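Local coordinates for protein SusD homolog (Bacteroides ovatus, PDB 4F53) that probably binds mucin O-glycans at the cell surface as a SusD-like, TPR-related outer-membrane lipoprotein of a glycan-uptake system, at residues Cys52-Asn66 and Trp251-Ser264. Sequence-based numbering, arbitrary orientation.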
ATOM      1  N   CYS A  52      -8.574   2.282   2.926  1.00 33.12           N
ATOM      2  CA  CYS A  52      -9.629   1.405   2.498  1.00 32.17           C
ATOM      3  C   CYS A  52     -10.257   1.899   1.191  1.00 36.53           C
ATOM      4  O   CYS A  52     -10.140   1.230   0.172  1.00 36.52           O
ATOM      5  CB  CYS A  52     -10.666   1.237   3.602  1.00 32.15           C
ATOM      6  SG  CYS A  52     -11.994   0.079   3.194  1.00 36.11           S
ATOM      7  N   LEU A  53     -10.900   3.060   1.216  1.00 32.83           N
ATOM      8  CA  LEU A  53     -11.619   3.586   0.064  1.00 32.36           C
ATOM      9  C   LEU A  53     -10.683   3.952  -1.085  1.00 35.87           C
ATOM     10  O   LEU A  53     -11.031   3.735  -2.246  1.00 36.07           O
ATOM     11  CB  LEU A  53     -12.481   4.816   0.472  1.00 32.65           C
ATOM     12  CG  LEU A  53     -13.722   4.539   1.324  1.00 36.46           C
ATOM     13  CD1 LEU A  53     -14.126   5.795   2.096  1.00 37.91           C
ATOM     14  CD2 LEU A  53     -14.883   4.055   0.468  1.00 34.82           C
HETATM   15  N   MSE A  54      -9.511   4.511  -0.781  1.00 30.70           N
HETATM   16  CA  MSE A  54      -8.608   4.898  -1.849  1.00 28.86           C
HETATM   17  C   MSE A  54      -7.662   3.755  -2.230  1.00 31.40           C
HETATM   18  O   MSE A  54      -7.861   3.155  -3.284  1.00 30.64           O
HETATM   19  CB  MSE A  54      -7.817   6.171  -1.494  1.00 29.77           C
HETATM   20  CG  MSE A  54      -6.951   6.666  -2.677  1.00 34.66           C
HETATM   21 SE   MSE A  54      -5.783   8.122  -2.199  0.75 37.72          SE
HETATM   22  CE  MSE A  54      -4.415   7.108  -1.168  1.00 31.79           C
ATOM     23  N   ALA A  55      -6.640   3.470  -1.397  1.00 28.40           N
ATOM     24  CA  ALA A  55      -5.590   2.496  -1.669  1.00 28.70           C
ATOM     25  C   ALA A  55      -6.133   1.054  -1.820  1.00 34.00           C
ATOM     26  O   ALA A  55      -5.646   0.314  -2.676  1.00 33.70           O
ATOM     27  CB  ALA A  55      -4.539   2.554  -0.579  1.00 29.24           C
ATOM     28  N   GLY A  56      -7.148   0.694  -1.029  1.00 29.00           N
ATOM     29  CA  GLY A  56      -7.784  -0.617  -1.074  1.00 27.01           C
ATOM     30  C   GLY A  56      -8.423  -0.893  -2.415  1.00 30.98           C
ATOM     31  O   GLY A  56      -8.298  -2.004  -2.944  1.00 31.00           O
ATOM     32  N   ALA A  57      -9.100   0.133  -2.979  1.00 28.05           N
ATOM     33  CA  ALA A  57      -9.711   0.069  -4.315  1.00 28.98           C
ATOM     34  C   ALA A  57      -8.644  -0.038  -5.428  1.00 33.80           C
ATOM     35  O   ALA A  57      -8.711  -0.928  -6.280  1.00 33.84           O
ATOM     36  CB  ALA A  57     -10.571   1.315  -4.559  1.00 29.43           C
ATOM     37  N   PHE A  58      -7.687   0.902  -5.420  1.00 30.53           N
ATOM     38  CA  PHE A  58      -6.670   1.043  -6.458  1.00 29.78           C
ATOM     39  C   PHE A  58      -5.658  -0.112  -6.442  1.00 31.91           C
ATOM     40  O   PHE A  58      -5.149  -0.458  -7.508  1.00 32.14           O
ATOM     41  CB  PHE A  58      -5.967   2.414  -6.366  1.00 30.47           C
ATOM     42  CG  PHE A  58      -6.836   3.643  -6.583  1.00 31.29           C
ATOM     43  CD1 PHE A  58      -8.029   3.561  -7.295  1.00 34.92           C
ATOM     44  CD2 PHE A  58      -6.435   4.892  -6.115  1.00 31.98           C
ATOM     45  CE1 PHE A  58      -8.822   4.710  -7.512  1.00 36.06           C
ATOM     46  CE2 PHE A  58      -7.226   6.037  -6.336  1.00 35.50           C
ATOM     47  CZ  PHE A  58      -8.417   5.937  -7.031  1.00 33.79           C
ATOM     48  N   SER A  59      -5.410  -0.728  -5.273  1.00 26.66           N
ATOM     49  CA  SER A  59      -4.498  -1.882  -5.161  1.00 25.72           C
ATOM     50  C   SER A  59      -5.085  -3.199  -5.700  1.00 29.41           C
ATOM     51  O   SER A  59      -4.339  -4.153  -5.911  1.00 30.31           O
ATOM     52  CB  SER A  59      -4.111  -2.125  -3.709  1.00 25.71           C
ATOM     53  OG  SER A  59      -5.281  -2.391  -2.958  1.00 29.50           O
ATOM     54  N   GLY A  60      -6.401  -3.261  -5.823  1.00 26.42           N
ATOM     55  CA  GLY A  60      -7.109  -4.464  -6.227  1.00 26.73           C
ATOM     56  C   GLY A  60      -7.506  -5.349  -5.064  1.00 30.65           C
ATOM     57  O   GLY A  60      -7.929  -6.490  -5.286  1.00 32.59           O
ATOM     58  N   TYR A  61      -7.346  -4.872  -3.813  1.00 26.19           N
ATOM     59  CA  TYR A  61      -7.658  -5.693  -2.612  1.00 25.67           C
ATOM     60  C   TYR A  61      -9.107  -5.565  -2.115  1.00 29.99           C
ATOM     61  O   TYR A  61      -9.656  -6.531  -1.599  1.00 28.26           O
ATOM     62  CB  TYR A  61      -6.774  -5.297  -1.416  1.00 24.95           C
ATOM     63  CG  TYR A  61      -5.295  -5.622  -1.495  1.00 23.76           C
ATOM     64  CD1 TYR A  61      -4.843  -6.759  -2.166  1.00 24.91           C
ATOM     65  CD2 TYR A  61      -4.362  -4.877  -0.777  1.00 21.84           C
ATOM     66  CE1 TYR A  61      -3.487  -7.091  -2.196  1.00 20.69           C
ATOM     67  CE2 TYR A  61      -3.003  -5.179  -0.832  1.00 21.33           C
ATOM     68  CZ  TYR A  61      -2.576  -6.303  -1.521  1.00 23.35           C
ATOM     69  OH  TYR A  61      -1.246  -6.622  -1.541  1.00 24.31           O
ATOM     70  N   VAL A  62      -9.688  -4.347  -2.191  1.00 27.72           N
ATOM     71  CA  VAL A  62     -10.977  -4.085  -1.551  1.00 27.27           C
ATOM     72  C   VAL A  62     -12.031  -3.678  -2.534  1.00 30.62           C
ATOM     73  O   VAL A  62     -11.772  -2.879  -3.425  1.00 28.97           O
ATOM     74  CB  VAL A  62     -10.814  -2.985  -0.442  1.00 30.11           C
ATOM     75  CG1 VAL A  62     -12.140  -2.687   0.259  1.00 31.70           C
ATOM     76  CG2 VAL A  62      -9.765  -3.394   0.582  1.00 28.94           C
ATOM     77  N   ALA A  63     -13.267  -4.171  -2.301  1.00 27.29           N
ATOM     78  CA  ALA A  63     -14.415  -3.760  -3.083  1.00 27.89           C
ATOM     79  C   ALA A  63     -15.387  -3.093  -2.138  1.00 32.87           C
ATOM     80  O   ALA A  63     -15.888  -3.741  -1.222  1.00 32.79           O
ATOM     81  CB  ALA A  63     -15.058  -4.957  -3.773  1.00 28.97           C
ATOM     82  N   ASP A  64     -15.648  -1.798  -2.337  1.00 30.99           N
ATOM     83  CA  ASP A  64     -16.652  -1.047  -1.580  1.00 30.37           C
ATOM     84  C   ASP A  64     -18.005  -1.754  -1.739  1.00 35.74           C
ATOM     85  O   ASP A  64     -18.301  -2.276  -2.817  1.00 34.99           O
ATOM     86  CB  ASP A  64     -16.696   0.419  -2.036  1.00 31.67           C
ATOM     87  CG  ASP A  64     -15.333   1.137  -1.979  1.00 45.31           C
ATOM     88  OD1 ASP A  64     -14.592   0.941  -0.971  1.00 46.05           O
ATOM     89  OD2 ASP A  64     -14.999   1.887  -2.957  1.00 44.70           O
ATOM     90  N   SER A  65     -18.762  -1.869  -0.631  1.00 33.48           N
ATOM     91  CA  SER A  65     -20.045  -2.593  -0.556  1.00 33.17           C
ATOM     92  C   SER A  65     -21.105  -1.778   0.213  1.00 39.35           C
ATOM     93  O   SER A  65     -21.947  -2.347   0.902  1.00 39.50           O
ATOM     94  CB  SER A  65     -19.843  -3.955   0.101  1.00 30.56           C
ATOM     95  OG  SER A  65     -19.277  -3.805   1.391  1.00 33.31           O
ATOM     96  N   ASN A  66     -21.042  -0.451   0.116  1.00 36.42           N
ATOM     97  CA  ASN A  66     -22.016   0.417   0.753  1.00 38.00           C
ATOM     98  C   ASN A  66     -23.244   0.508  -0.185  1.00 43.01           C
ATOM     99  O   ASN A  66     -23.123   0.939  -1.339  1.00 42.15           O
ATOM    100  CB  ASN A  66     -21.397   1.792   1.054  1.00 37.82           C
ATOM    101  CG  ASN A  66     -22.348   2.768   1.691  1.00 45.77           C
ATOM    102  OD1 ASN A  66     -23.252   3.283   1.053  1.00 43.35           O
ATOM    103  ND2 ASN A  66     -22.158   3.054   2.957  1.00 39.16           N
ATOM    104  N   TRP A 251     -10.099  -1.915  10.274  1.00 30.36           N
ATOM    105  CA  TRP A 251     -10.649  -2.873   9.304  1.00 30.96           C
ATOM    106  C   TRP A 251     -11.829  -3.647   9.860  1.00 33.57           C
ATOM    107  O   TRP A 251     -12.702  -4.039   9.085  1.00 33.29           O
ATOM    108  CB  TRP A 251      -9.590  -3.848   8.826  1.00 29.33           C
ATOM    109  CG  TRP A 251      -8.573  -3.174   7.957  1.00 29.97           C
ATOM    110  CD1 TRP A 251      -7.339  -2.716   8.327  1.00 32.44           C
ATOM    111  CD2 TRP A 251      -8.736  -2.824   6.576  1.00 29.60           C
ATOM    112  NE1 TRP A 251      -6.714  -2.117   7.257  1.00 31.13           N
ATOM    113  CE2 TRP A 251      -7.553  -2.160   6.167  1.00 33.03           C
ATOM    114  CE3 TRP A 251      -9.778  -2.993   5.641  1.00 30.21           C
ATOM    115  CZ2 TRP A 251      -7.359  -1.720   4.841  1.00 31.43           C
ATOM    116  CZ3 TRP A 251      -9.604  -2.500   4.345  1.00 30.85           C
ATOM    117  CH2 TRP A 251      -8.403  -1.897   3.953  1.00 30.94           C
ATOM    118  N   GLN A 252     -11.874  -3.852  11.196  1.00 29.45           N
ATOM    119  CA  GLN A 252     -13.000  -4.513  11.859  1.00 29.59           C
ATOM    120  C   GLN A 252     -14.272  -3.671  11.658  1.00 33.85           C
ATOM    121  O   GLN A 252     -15.351  -4.216  11.488  1.00 35.36           O
ATOM    122  CB  GLN A 252     -12.714  -4.760  13.346  1.00 30.55           C
ATOM    123  CG  GLN A 252     -13.839  -5.547  14.048  1.00 24.41           C
ATOM    124  CD  GLN A 252     -14.932  -4.647  14.625  1.00 37.63           C
ATOM    125  OE1 GLN A 252     -14.803  -3.418  14.773  1.00 33.23           O
ATOM    126  NE2 GLN A 252     -16.047  -5.225  14.937  1.00 32.60           N
ATOM    127  N   ARG A 253     -14.134  -2.355  11.626  1.00 32.56           N
ATOM    128  CA  ARG A 253     -15.238  -1.440  11.362  1.00 33.30           C
ATOM    129  C   ARG A 253     -15.652  -1.520   9.895  1.00 35.72           C
ATOM    130  O   ARG A 253     -16.819  -1.789   9.600  1.00 37.79           O
ATOM    131  CB  ARG A 253     -14.841   0.024  11.714  1.00 33.28           C
ATOM    132  CG  ARG A 253     -14.502   0.286  13.171  1.00 37.40           C
ATOM    133  CD  ARG A 253     -15.655  -0.033  14.091  1.00 42.68           C
ATOM    134  NE  ARG A 253     -15.461   0.585  15.401  1.00 53.68           N
ATOM    135  CZ  ARG A 253     -15.240  -0.079  16.529  1.00 58.55           C
ATOM    136  NH1 ARG A 253     -15.181  -1.404  16.527  1.00 42.31           N
ATOM    137  NH2 ARG A 253     -15.090   0.576  17.669  1.00 38.74           N
ATOM    138  N   PHE A 254     -14.697  -1.316   8.981  1.00 31.38           N
ATOM    139  CA  PHE A 254     -14.968  -1.264   7.529  1.00 30.70           C
ATOM    140  C   PHE A 254     -15.583  -2.532   7.018  1.00 35.29           C
ATOM    141  O   PHE A 254     -16.558  -2.473   6.272  1.00 35.30           O
ATOM    142  CB  PHE A 254     -13.718  -0.950   6.693  1.00 29.98           C
ATOM    143  CG  PHE A 254     -12.819   0.142   7.222  1.00 30.26           C
ATOM    144  CD1 PHE A 254     -13.348   1.225   7.924  1.00 32.12           C
ATOM    145  CD2 PHE A 254     -11.445   0.098   6.998  1.00 29.34           C
ATOM    146  CE1 PHE A 254     -12.509   2.203   8.463  1.00 33.57           C
ATOM    147  CE2 PHE A 254     -10.612   1.098   7.497  1.00 32.42           C
ATOM    148  CZ  PHE A 254     -11.150   2.140   8.233  1.00 32.10           C
HETATM  149  N   MSE A 255     -15.030  -3.671   7.442  1.00 29.68           N
HETATM  150  CA  MSE A 255     -15.482  -4.958   6.958  1.00 28.51           C
HETATM  151  C   MSE A 255     -16.621  -5.566   7.795  1.00 36.92           C
HETATM  152  O   MSE A 255     -17.707  -5.826   7.272  1.00 37.73           O
HETATM  153  CB  MSE A 255     -14.270  -5.927   6.914  1.00 28.60           C
HETATM  154  CG  MSE A 255     -13.156  -5.477   5.938  1.00 32.00           C
HETATM  155 SE   MSE A 255     -13.511  -6.202   4.153  0.75 37.64          SE
HETATM  156  CE  MSE A 255     -11.904  -5.717   3.221  1.00 32.31           C
ATOM    157  N   VAL A 256     -16.361  -5.837   9.075  1.00 35.06           N
ATOM    158  CA  VAL A 256     -17.290  -6.593   9.905  1.00 35.29           C
ATOM    159  C   VAL A 256     -18.456  -5.746  10.437  1.00 40.25           C
ATOM    160  O   VAL A 256     -19.607  -6.087  10.153  1.00 40.50           O
ATOM    161  CB  VAL A 256     -16.554  -7.355  11.050  1.00 37.95           C
ATOM    162  CG1 VAL A 256     -17.528  -8.227  11.826  1.00 37.86           C
ATOM    163  CG2 VAL A 256     -15.412  -8.208  10.499  1.00 36.55           C
ATOM    164  N   LEU A 257     -18.180  -4.686  11.200  1.00 36.56           N
ATOM    165  CA  LEU A 257     -19.243  -3.889  11.805  1.00 36.48           C
ATOM    166  C   LEU A 257     -20.094  -3.099  10.792  1.00 39.37           C
ATOM    167  O   LEU A 257     -21.319  -3.210  10.833  1.00 38.57           O
ATOM    168  CB  LEU A 257     -18.673  -2.925  12.860  1.00 36.61           C
ATOM    169  CG  LEU A 257     -19.675  -2.386  13.889  1.00 41.78           C
ATOM    170  CD1 LEU A 257     -20.148  -3.489  14.804  1.00 42.63           C
ATOM    171  CD2 LEU A 257     -19.046  -1.290  14.724  1.00 42.72           C
ATOM    172  N   TRP A 258     -19.473  -2.273   9.936  1.00 36.73           N
ATOM    173  CA  TRP A 258     -20.246  -1.417   9.024  1.00 35.95           C
ATOM    174  C   TRP A 258     -20.584  -2.074   7.705  1.00 36.85           C
ATOM    175  O   TRP A 258     -21.540  -1.645   7.065  1.00 35.78           O
ATOM    176  CB  TRP A 258     -19.509  -0.111   8.743  1.00 34.58           C
ATOM    177  CG  TRP A 258     -19.068   0.645   9.961  1.00 35.81           C
ATOM    178  CD1 TRP A 258     -19.642   0.627  11.201  1.00 39.19           C
ATOM    179  CD2 TRP A 258     -18.039   1.639  10.009  1.00 35.48           C
ATOM    180  NE1 TRP A 258     -18.971   1.481  12.045  1.00 38.39           N
ATOM    181  CE2 TRP A 258     -17.994   2.130  11.336  1.00 39.72           C
ATOM    182  CE3 TRP A 258     -17.122   2.132   9.071  1.00 35.69           C
ATOM    183  CZ2 TRP A 258     -17.079   3.110  11.738  1.00 38.57           C
ATOM    184  CZ3 TRP A 258     -16.211   3.089   9.476  1.00 37.24           C
ATOM    185  CH2 TRP A 258     -16.197   3.571  10.794  1.00 38.09           C
ATOM    186  N   SER A 259     -19.789  -3.074   7.265  1.00 33.21           N
ATOM    187  CA  SER A 259     -19.964  -3.769   5.983  1.00 32.49           C
ATOM    188  C   SER A 259     -19.902  -2.769   4.797  1.00 35.21           C
ATOM    189  O   SER A 259     -20.573  -2.953   3.782  1.00 36.38           O
ATOM    190  CB  SER A 259     -21.252  -4.599   5.964  1.00 36.26           C
ATOM    191  OG  SER A 259     -21.168  -5.674   6.882  1.00 46.99           O
ATOM    192  N   ASP A 260     -19.061  -1.723   4.934  1.00 31.75           N
ATOM    193  CA  ASP A 260     -18.790  -0.726   3.901  1.00 32.15           C
ATOM    194  C   ASP A 260     -17.828  -1.285   2.871  1.00 35.80           C
ATOM    195  O   ASP A 260     -17.749  -0.748   1.753  1.00 33.94           O
ATOM    196  CB  ASP A 260     -18.176   0.560   4.506  1.00 33.70           C
ATOM    197  CG  ASP A 260     -19.163   1.551   5.082  1.00 42.83           C
ATOM    198  OD1 ASP A 260     -20.362   1.462   4.742  1.00 42.66           O
ATOM    199  OD2 ASP A 260     -18.733   2.425   5.861  1.00 47.95           O
ATOM    200  N   ALA A 261     -17.075  -2.342   3.261  1.00 31.88           N
ATOM    201  CA  ALA A 261     -16.054  -2.979   2.429  1.00 31.67           C
ATOM    202  C   ALA A 261     -16.187  -4.505   2.406  1.00 34.34           C
ATOM    203  O   ALA A 261     -16.619  -5.121   3.379  1.00 33.68           O
ATOM    204  CB  ALA A 261     -14.667  -2.601   2.943  1.00 31.11           C
ATOM    205  N   ARG A 262     -15.800  -5.102   1.275  1.00 29.43           N
ATOM    206  CA  ARG A 262     -15.744  -6.557   1.102  1.00 29.04           C
ATOM    207  C   ARG A 262     -14.440  -6.890   0.392  1.00 31.60           C
ATOM    208  O   ARG A 262     -13.778  -5.987  -0.118  1.00 31.43           O
ATOM    209  CB  ARG A 262     -16.978  -7.094   0.329  1.00 29.15           C
ATOM    210  CG  ARG A 262     -18.262  -7.157   1.188  1.00 32.45           C
ATOM    211  CD  ARG A 262     -18.091  -8.160   2.315  1.00 32.77           C
ATOM    212  NE  ARG A 262     -19.237  -8.265   3.212  1.00 34.73           N
ATOM    213  CZ  ARG A 262     -19.349  -7.623   4.373  1.00 44.86           C
ATOM    214  NH1 ARG A 262     -18.428  -6.742   4.743  1.00 32.71           N
ATOM    215  NH2 ARG A 262     -20.396  -7.832   5.157  1.00 36.16           N
ATOM    216  N   ILE A 263     -14.049  -8.168   0.378  1.00 30.24           N
ATOM    217  CA  ILE A 263     -12.838  -8.599  -0.352  1.00 29.52           C
ATOM    218  C   ILE A 263     -13.133  -8.433  -1.852  1.00 32.25           C
ATOM    219  O   ILE A 263     -14.270  -8.673  -2.283  1.00 31.45           O
ATOM    220  CB  ILE A 263     -12.470 -10.070   0.027  1.00 32.52           C
ATOM    221  CG1 ILE A 263     -12.147 -10.205   1.529  1.00 31.79           C
ATOM    222  CG2 ILE A 263     -11.327 -10.667  -0.850  1.00 33.49           C
ATOM    223  CD1 ILE A 263     -10.951  -9.375   2.056  1.00 23.12           C
ATOM    224  N   SER A 264     -12.135  -8.024  -2.631  1.00 27.92           N
ATOM    225  CA  SER A 264     -12.267  -7.860  -4.081  1.00 27.76           C
ATOM    226  C   SER A 264     -12.384  -9.201  -4.784  1.00 31.85           C
ATOM    227  O   SER A 264     -11.862 -10.233  -4.320  1.00 31.32           O
ATOM    228  CB  SER A 264     -11.060  -7.115  -4.646  1.00 30.60           C
ATOM    229  OG  SER A 264      -9.896  -7.917  -4.585  1.00 31.24           O
TER
HETATM  230  O   HOH W   1     -15.433   0.757   1.523  1.00 46.79           O
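With SG swung anti to the backbone N (chi1 -177°), Cys52 reaches the place where Trp251 and Phe254 meet, while Val62, whose CG1 is likewise anti to its own N, sets CG1 against Ala261 and CG2 against Trp251. These contacts flank a two-stranded antiparallel ribbon, 62-64 against 261-263, in which each strand follows closely on a helix of the largely helical SusD fold. The example illustrates how a very short sheet can join chain parts 185 residues apart when apolar packing and backbone pairing work together. The Cys52 sulfur stands 3.7 Å from Trp251 CZ3 and meets both aromatic rings obliquely, a double sulfur-aromatic contact; Cys52 CB reaches Phe254 CD2, and the methyl of Ala261 also touches the sulfur. Val62 CG1 touches Ala261 CB at 3.7 Å, and its CG2 touches both Trp251 CZ3 and Met255 CE.

Ala63 and Arg262 form the hydrogen-bonded pair, Ala63 N giving an almost straight bond (174°) to Arg262 O and Ala63 O receiving Arg262 N. Beyond one end of the ribbon, Ser264 OG donates to Gly60 O, the glycine of a Schellman motif, and also caps the next helix at Leu267 N. At the other end Ser65 makes two bonds to successive carbonyls: its N to Asp260 O at 2.8 Å and its OG to Ser259 O, both donors standing well above the carbonyl planes. A water donates to both Asp64 OD1 and Asp260 O, and Asp64 OD2 turns to a salt bridge with Arg74. Asp260 OD2 accepts from Gln48, whereas OD1 meets a glycerol, probably from the crystallisation liquor, and Asn66 ND2, the latter 3.0 Å away and 43° out of the carboxylate plane.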